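Local coordinates for SnoaL-like domain-containing protein (Burkholderia thailandensis E264, PDB 3H3H) that is of unknown function but has the cone-shaped SnoaL-like fold of the NTF2 clan, which in relatives commonly encloses a ligand or active-site pocket, at residues I18-W21 / D27-L30; F37-P42 / A63-A68. All blocks are in the same frame, centred on the assembly; numbering follows the deposited sequence.

Contact 1: residues I18-W21 / D27-L30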
loop_
_atom_site.group_PDB
_atom_site.type_symbol
_atom_site.label_atom_id
_atom_site.label_comp_id
_atom_site.label_asym_id
_atom_site.label_seq_id
_atom_site.Cartn_x
_atom_site.Cartn_y
_atom_site.Cartn_z
ATOM N N ILE B 18 14.385 -3.852 -5.361
ATOM C CA ILE B 18 15.309 -2.888 -4.755
ATOM C C ILE B 18 16.685 -2.956 -5.446
ATOM O O ILE B 18 17.264 -1.938 -5.806
ATOM C CB ILE B 18 15.465 -3.151 -3.265
ATOM C CG1 ILE B 18 14.184 -2.819 -2.522
ATOM C CG2 ILE B 18 16.670 -2.363 -2.649
ATOM C CD1 ILE B 18 13.891 -1.343 -2.371
ATOM N N ASP B 19 17.163 -4.159 -5.640
ATOM C CA ASP B 19 18.487 -4.325 -6.256
ATOM C C ASP B 19 18.474 -3.817 -7.677
ATOM O O ASP B 19 19.485 -3.276 -8.110
ATOM C CB ASP B 19 18.925 -5.770 -6.223
ATOM C CG ASP B 19 19.358 -6.220 -4.828
ATOM O OD1 ASP B 19 19.434 -5.395 -3.901
ATOM O OD2 ASP B 19 19.609 -7.412 -4.659
ATOM N N ALA B 20 17.371 -3.978 -8.405
ATOM C CA ALA B 20 17.324 -3.559 -9.810
ATOM C C ALA B 20 17.388 -2.027 -9.900
ATOM O O ALA B 20 18.118 -1.459 -10.727
ATOM C CB ALA B 20 16.072 -4.080 -10.505
ATOM N N TRP B 21 16.624 -1.355 -9.055
ATOM C CA TRP B 21 16.689 0.082 -8.952
ATOM C C TRP B 21 18.086 0.555 -8.573
ATOM O O TRP B 21 18.651 1.450 -9.205
ATOM C CB TRP B 21 15.641 0.599 -7.955
ATOM C CG TRP B 21 14.297 0.711 -8.655
ATOM C CD1 TRP B 21 13.272 -0.177 -8.611
ATOM C CD2 TRP B 21 13.889 1.769 -9.518
ATOM N NE1 TRP B 21 12.246 0.265 -9.381
ATOM C CE2 TRP B 21 12.593 1.461 -9.940
ATOM C CE3 TRP B 21 14.481 2.956 -9.963
ATOM C CZ2 TRP B 21 11.900 2.253 -10.821
ATOM C CZ3 TRP B 21 13.756 3.762 -10.830
ATOM C CH2 TRP B 21 12.474 3.407 -11.223
ATOM N N ASP B 27 16.186 -2.428 -17.665
ATOM C CA ASP B 27 15.672 -3.708 -18.141
ATOM C C ASP B 27 15.318 -4.611 -16.963
ATOM O O ASP B 27 14.290 -5.262 -16.996
ATOM C CB ASP B 27 16.713 -4.383 -19.028
ATOM C CG ASP B 27 16.226 -5.668 -19.622
ATOM O OD1 ASP B 27 15.361 -5.554 -20.535
ATOM O OD2 ASP B 27 16.699 -6.746 -19.206
ATOM N N ALA B 28 16.161 -4.653 -15.937
ATOM C CA ALA B 28 15.869 -5.515 -14.801
ATOM C C ALA B 28 14.613 -5.052 -14.066
ATOM O O ALA B 28 13.765 -5.850 -13.644
ATOM C CB ALA B 28 17.076 -5.548 -13.835
ATOM N N ILE B 29 14.525 -3.763 -13.864
ATOM C CA ILE B 29 13.340 -3.189 -13.197
ATOM C C ILE B 29 12.065 -3.601 -13.934
ATOM O O ILE B 29 11.143 -4.162 -13.309
ATOM C CB ILE B 29 13.422 -1.664 -13.139
ATOM C CG1 ILE B 29 14.587 -1.208 -12.230
ATOM C CG2 ILE B 29 12.099 -1.057 -12.640
ATOM C CD1 ILE B 29 14.987 0.240 -12.559
ATOM N N LEU B 30 12.046 -3.371 -15.247
ATOM C CA LEU B 30 10.854 -3.561 -16.090
ATOM C C LEU B 30 10.502 -5.031 -16.211
ATOM O O LEU B 30 9.359 -5.346 -16.531
ATOM C CB LEU B 30 11.004 -2.887 -17.440
ATOM C CG LEU B 30 10.854 -1.368 -17.413
ATOM C CD1 LEU B 30 11.151 -0.731 -18.717
ATOM C CD2 LEU B 30 9.431 -0.948 -16.998
#

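Contact 2: residues F37-P42 / A63-A68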
loop_
_atom_site.group_PDB
_atom_site.type_symbol
_atom_site.label_atom_id
_atom_site.label_comp_id
_atom_site.label_asym_id
_atom_site.label_seq_id
_atom_site.Cartn_x
_atom_site.Cartn_y
_atom_site.Cartn_z
ATOM N N PHE B 37 1.116 -2.327 -17.570
ATOM C CA PHE B 37 0.910 -2.052 -16.143
ATOM C C PHE B 37 0.567 -0.604 -15.858
ATOM O O PHE B 37 1.019 0.344 -16.550
ATOM C CB PHE B 37 2.135 -2.470 -15.317
ATOM C CG PHE B 37 3.281 -1.518 -15.362
ATOM C CD1 PHE B 37 4.225 -1.585 -16.398
ATOM C CD2 PHE B 37 3.508 -0.638 -14.333
ATOM C CE1 PHE B 37 5.297 -0.727 -16.414
ATOM C CE2 PHE B 37 4.577 0.230 -14.370
ATOM C CZ PHE B 37 5.481 0.164 -15.397
ATOM N N GLU B 38 -0.236 -0.428 -14.818
ATOM C CA GLU B 38 -0.662 0.885 -14.403
ATOM C C GLU B 38 0.238 1.348 -13.298
ATOM O O GLU B 38 0.500 0.591 -12.361
ATOM C CB GLU B 38 -2.078 0.826 -13.861
ATOM C CG GLU B 38 -3.130 0.466 -14.857
ATOM C CD GLU B 38 -4.485 0.388 -14.175
ATOM O OE1 GLU B 38 -5.022 1.458 -13.849
ATOM O OE2 GLU B 38 -4.981 -0.737 -13.927
HETATM N N MSE B 39 0.641 2.614 -13.382
HETATM C CA MSE B 39 1.510 3.262 -12.380
HETATM C C MSE B 39 0.827 4.503 -11.857
HETATM O O MSE B 39 0.316 5.319 -12.648
HETATM C CB MSE B 39 2.902 3.615 -12.941
HETATM C CG MSE B 39 3.908 4.218 -11.910
HETATM SE SE MSE B 39 4.322 2.899 -10.575
HETATM C CE MSE B 39 4.615 4.080 -9.067
ATOM N N SER B 40 0.624 4.570 -10.541
ATOM C CA SER B 40 0.115 5.751 -9.867
ATOM C C SER B 40 1.155 6.321 -8.958
ATOM O O SER B 40 1.745 5.593 -8.182
ATOM C CB SER B 40 -1.090 5.361 -9.051
ATOM O OG SER B 40 -1.445 6.371 -8.178
ATOM N N SER B 41 1.430 7.608 -9.080
ATOM C CA SER B 41 2.363 8.222 -8.148
ATOM C C SER B 41 2.121 9.721 -7.999
ATOM O O SER B 41 1.841 10.401 -8.987
ATOM C CB SER B 41 3.786 8.080 -8.650
ATOM O OG SER B 41 4.704 8.709 -7.776
ATOM N N PRO B 42 2.309 10.255 -6.797
ATOM C CA PRO B 42 2.285 11.719 -6.662
ATOM C C PRO B 42 3.316 12.382 -7.584
ATOM O O PRO B 42 3.130 13.543 -8.007
ATOM C CB PRO B 42 2.660 11.926 -5.196
ATOM C CG PRO B 42 2.105 10.658 -4.560
ATOM C CD PRO B 42 2.438 9.588 -5.497
ATOM N N ALA B 63 9.854 5.506 -19.931
ATOM C CA ALA B 63 10.477 6.760 -20.386
ATOM C C ALA B 63 10.815 7.632 -19.188
ATOM O O ALA B 63 11.869 8.236 -19.135
ATOM C CB ALA B 63 9.566 7.490 -21.381
ATOM N N TYR B 64 9.899 7.680 -18.239
ATOM C CA TYR B 64 10.114 8.458 -17.032
ATOM C C TYR B 64 11.176 7.841 -16.163
ATOM O O TYR B 64 12.064 8.525 -15.647
ATOM C CB TYR B 64 8.819 8.619 -16.256
ATOM C CG TYR B 64 7.954 9.715 -16.881
ATOM C CD1 TYR B 64 8.211 11.050 -16.642
ATOM C CD2 TYR B 64 6.914 9.387 -17.770
ATOM C CE1 TYR B 64 7.439 12.041 -17.260
ATOM C CE2 TYR B 64 6.140 10.358 -18.361
ATOM C CZ TYR B 64 6.394 11.667 -18.113
ATOM O OH TYR B 64 5.591 12.595 -18.735
ATOM N N TRP B 65 11.093 6.537 -15.976
ATOM C CA TRP B 65 12.113 5.895 -15.163
ATOM C C TRP B 65 13.516 6.006 -15.763
ATOM O O TRP B 65 14.511 6.147 -15.004
ATOM C CB TRP B 65 11.731 4.443 -14.897
ATOM C CG TRP B 65 10.468 4.317 -14.085
ATOM C CD1 TRP B 65 9.770 5.342 -13.518
ATOM C CD2 TRP B 65 9.764 3.115 -13.795
ATOM N NE1 TRP B 65 8.679 4.857 -12.874
ATOM C CE2 TRP B 65 8.665 3.480 -12.999
ATOM C CE3 TRP B 65 9.982 1.755 -14.097
ATOM C CZ2 TRP B 65 7.749 2.569 -12.554
ATOM C CZ3 TRP B 65 9.092 0.827 -13.641
ATOM C CH2 TRP B 65 7.977 1.241 -12.866
ATOM N N ARG B 66 13.608 5.882 -17.091
ATOM C CA ARG B 66 14.838 6.031 -17.812
ATOM C C ARG B 66 15.418 7.402 -17.511
ATOM O O ARG B 66 16.616 7.510 -17.204
ATOM C CB ARG B 66 14.640 5.794 -19.312
ATOM C CG ARG B 66 15.905 5.840 -20.184
ATOM C CD ARG B 66 15.607 5.490 -21.659
ATOM N NE ARG B 66 14.980 4.190 -21.737
ATOM C CZ ARG B 66 13.694 3.955 -21.988
ATOM N NH1 ARG B 66 12.842 4.928 -22.291
ATOM N NH2 ARG B 66 13.260 2.720 -21.927
ATOM N N GLU B 67 14.577 8.436 -17.567
ATOM C CA GLU B 67 15.060 9.766 -17.289
ATOM C C GLU B 67 15.402 9.982 -15.823
ATOM O O GLU B 67 16.397 10.669 -15.522
ATOM C CB GLU B 67 14.066 10.800 -17.780
ATOM C CG GLU B 67 14.558 12.234 -17.707
ATOM C CD GLU B 67 15.817 12.541 -18.535
ATOM O OE1 GLU B 67 16.205 11.761 -19.440
ATOM O OE2 GLU B 67 16.431 13.581 -18.282
ATOM N N ALA B 68 14.631 9.354 -14.917
ATOM C CA ALA B 68 14.969 9.384 -13.488
ATOM C C ALA B 68 16.362 8.872 -13.259
ATOM O O ALA B 68 17.121 9.490 -12.502
ATOM C CB ALA B 68 14.039 8.548 -12.672
#

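Contact 1: residues I18-W21 / D27-L30
Ile-29 lays its side chain across one face of the Trp-21 indole, and the methyl of Ala-20 packs against the CG1 branch of Ile-29: this is the corner of the SnoaL-like (NTF2-clan) fold where helix 7-22 ends and, after a short loop, the short helix 26-30 begins. Ile-29 has the most surface buried. Its terminal CD1 stands over the six-membered ring, 3.7 Å from the ring centroid and only 15° off the normal, a CH-pi contact. With CG1 anti to the carbonyl carbon (chi1 -66°), CG1 lies over the five-membered ring, while CG2, anti to the backbone N, overhangs the NE1-CE2 edge. Branching at CB thus lets one residue cover the face with CG1 and CD1 and the nitrogen edge with CG2. The two side chains cross at about a right angle.

Small residues let the backbones come together. The CA atoms of Ala-20 and Ile-29 are 5.2 Å apart, a spacing suited to a methyl side chain; Ala-20 CB meets Ile-29 CG1 at 3.7 Å and Ala-28 CB at 3.8 Å. Asp-25 OD1 accepts a hydrogen bond from Ala-28 N at the start of the short helix. Beyond the corner, Trp-21 continues the aromatic core with Trp-17, Phe-77 and Trp-65, and it lies near an unidentified bound ligand. Past the edge of the indole, Ile-29 CG2 comes 3.5 Å from Trp-21 NE1.

Contact 2: residues F37-P42 / A63-A68
With Trp-65 CG anti to its carbonyl carbon (chi1 -64°), the indole extends from helix 58-71 toward the sheet, while Met-39, a selenomethionine here, has CG anti to N (chi1 -176°) and then bends at its next two torsions, bringing SE to the indole edge. Met-39 and Phe-37, two residues apart on strand 37-40, leave the same face of the sheet and converge on the outer end of that indole. This is helix-on-sheet packing within the cone of the SnoaL-like fold.

Phe-37 and Trp-65 approach from opposite directions. Phe-37 CZ meets Trp-65 CH2 at 3.7 Å; the ring planes are inclined at 38°, an oblique pairing. Beside it the selenium lies in the plane of the indole, with Met-39 SE 4.0 Å from Trp-65 CZ2: a Met-aromatic contact in its selenium form. The nearest CA atoms, those of Met-39 and Tyr-64, are 11.1 Å apart, a gap closed jointly by the long indole from the helix and the phenyl and selenomethionine chains from the strand.

Tyr-33 joins the aromatic cluster, and Ala-116 and Ala-118 of the neighbouring strand touch Met-39. Unidentified ligand atoms, probably from the crystallisation liquor, lie near Trp-65, and Ser-41 OG is hydrogen-bonded to an unidentified ligand. Cohesion across the contact probably rests on dispersion and burial, with a modest electrostatic share where the polarisable selenium faces the slightly positive C-H edge.

Both contacts are buried, though Ala-28 in contact 1 and Trp-65 in contact 2 remain partly exposed. Their centres are 13 Å apart, and Trp-65 joins them: its CG lies 3.6 Å from Trp-21 CH2, the two rings meeting edge-to-face, and its CZ3 3.7 Å from Ile-29 CG2. The tryptophan that reaches the sheet thus also packs on the helical corner. Contact 1 joins helices close in sequence, and small alanines let their backbones approach; contact 2 joins a helix to a strand and needs long side chains, burying 117 Å² against 208 Å². An aliphatic branch over an aromatic face dominates the first, an oblique ring pair and selenium at a ring edge the second.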